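Local coordinates for cell wall surface anchor family protein (Streptococcus pneumoniae, PDB 4OQ1) that serves as an ancillary pilin of the pneumococcal pilus, and probably anchors the pilus to the bacterial cell wall, at residues 298-301 / 307-310. The protein carries 3 engineered substitutions. Residues are numbered along the deposited sequence; the frame is centred on the assembly and turned at random.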
loop_
_atom_site.group_PDB
_atom_site.type_symbol
_atom_site.label_atom_id
_atom_site.label_comp_id
_atom_site.label_asym_id
_atom_site.label_seq_id
_atom_site.Cartn_x
_atom_site.Cartn_y
_atom_site.Cartn_z
ATOM N N VAL A 298 6.311 -16.117 -24.295
ATOM C CA VAL A 298 6.964 -17.310 -24.815
ATOM C C VAL A 298 6.272 -17.766 -26.091
ATOM O O VAL A 298 5.095 -18.249 -26.057
ATOM C CB VAL A 298 6.880 -18.424 -23.797
ATOM C CG1 VAL A 298 7.532 -19.713 -24.303
ATOM C CG2 VAL A 298 7.474 -18.007 -22.459
ATOM N N VAL A 299 7.014 -17.693 -27.205
ATOM C CA VAL A 299 6.538 -18.226 -28.499
ATOM C C VAL A 299 7.487 -19.338 -28.920
ATOM O O VAL A 299 8.730 -19.214 -28.810
ATOM C CB VAL A 299 6.418 -17.124 -29.526
ATOM C CG1 VAL A 299 6.194 -17.632 -30.959
ATOM C CG2 VAL A 299 5.288 -16.203 -29.120
ATOM N N VAL A 300 6.919 -20.454 -29.345
ATOM C CA VAL A 300 7.731 -21.521 -29.851
ATOM C C VAL A 300 7.359 -21.906 -31.290
ATOM O O VAL A 300 6.215 -21.752 -31.748
ATOM C CB VAL A 300 7.726 -22.731 -28.980
ATOM C CG1 VAL A 300 8.483 -22.444 -27.709
ATOM C CG2 VAL A 300 6.298 -23.212 -28.725
ATOM N N THR A 301 8.382 -22.342 -32.026
ATOM C CA THR A 301 8.199 -22.711 -33.508
ATOM C C THR A 301 8.807 -24.102 -33.733
ATOM O O THR A 301 9.965 -24.344 -33.358
ATOM C CB THR A 301 8.857 -21.729 -34.527
ATOM O OG1 THR A 301 8.357 -20.411 -34.342
ATOM C CG2 THR A 301 8.533 -22.152 -36.016
ATOM N N ARG A 307 10.872 -30.357 -33.802
ATOM C CA ARG A 307 11.055 -30.134 -32.367
ATOM C C ARG A 307 10.972 -28.678 -31.839
ATOM O O ARG A 307 11.385 -27.711 -32.464
ATOM C CB ARG A 307 12.416 -30.681 -31.857
ATOM C CG ARG A 307 12.677 -32.145 -32.006
ATOM C CD ARG A 307 11.726 -32.973 -31.158
ATOM N NE ARG A 307 12.096 -32.924 -29.726
ATOM C CZ ARG A 307 12.881 -33.822 -29.094
ATOM N NH1 ARG A 307 13.402 -34.889 -29.713
ATOM N NH2 ARG A 307 13.113 -33.672 -27.813
ATOM N N PHE A 308 10.466 -28.613 -30.613
ATOM C CA PHE A 308 10.445 -27.426 -29.811
ATOM C C PHE A 308 10.233 -27.811 -28.358
ATOM O O PHE A 308 9.855 -28.931 -28.027
ATOM C CB PHE A 308 9.411 -26.418 -30.323
ATOM C CG PHE A 308 7.976 -26.929 -30.287
ATOM C CD1 PHE A 308 7.490 -27.749 -31.265
ATOM C CD2 PHE A 308 7.105 -26.512 -29.268
ATOM C CE1 PHE A 308 6.198 -28.169 -31.202
ATOM C CE2 PHE A 308 5.775 -26.946 -29.252
ATOM C CZ PHE A 308 5.367 -27.747 -30.201
ATOM N N ARG A 309 10.377 -26.816 -27.478
ATOM C CA ARG A 309 10.594 -27.070 -26.101
ATOM C C ARG A 309 10.199 -25.841 -25.239
ATOM O O ARG A 309 10.279 -24.759 -25.698
ATOM C CB ARG A 309 12.102 -27.275 -25.964
ATOM C CG ARG A 309 12.520 -27.920 -24.726
ATOM C CD ARG A 309 13.987 -28.323 -24.859
ATOM N NE ARG A 309 14.313 -29.094 -23.683
ATOM C CZ ARG A 309 14.887 -28.595 -22.598
ATOM N NH1 ARG A 309 15.131 -29.381 -21.556
ATOM N NH2 ARG A 309 15.240 -27.321 -22.563
ATOM N N VAL A 310 9.729 -26.117 -24.036
ATOM C CA VAL A 310 9.556 -25.099 -22.969
ATOM C C VAL A 310 10.347 -25.606 -21.738
ATOM O O VAL A 310 10.294 -26.786 -21.370
ATOM C CB VAL A 310 8.076 -24.875 -22.591
ATOM C CG1 VAL A 310 7.267 -24.603 -23.824
ATOM C CG2 VAL A 310 7.491 -26.096 -21.881
#
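V300 and F308 carry this contact: the CG2 methyl of V300 comes to 3.4 Å from CD2 of the F308 ring and approaches the ring plane obliquely, while the two side chains cross at about a right angle. CE2 is the next ring atom along, 3.8 Å from the same methyl. The valine's other branch, CG1, lies anti to its own carbonyl carbon, and that turn points it at the opposite backbone, 3.6 Å from the carbonyl O of R309. The ring reaches V300 because F308 CG sits between the backbone N and the carbonyl carbon (chi1 62°). The F308 ring also meets the rings of F262 and F278, whose planes are only slightly tilted from its own.

Toward T301 the fit loosens. Its carbonyl O is 3.7 Å from CB of F308, with the carbonyl O of R307 close by; its side chain starts out away from the other strand, and the residue is exposed. The side chains of R307 and R309 likewise start out away from strand 299-301, though their carbonyl oxygens stay in the contact; R309 is held by salt bridges to E311 and D261.

The strands run nearly antiparallel, at 159°, but their axes come no closer than 6.8 Å, and each pairs with a different neighbour: V300 hydrogen-bonds through its backbone to F278, F308 to F262. Strand 296-301 thus belongs to one sheet and 307-310 to the other of this prealbumin-like, CnaB-type domain. A single valine-phenylalanine packing, with carbonyl oxygens alongside and no polar bond between the segments, joins them by dispersion and burial.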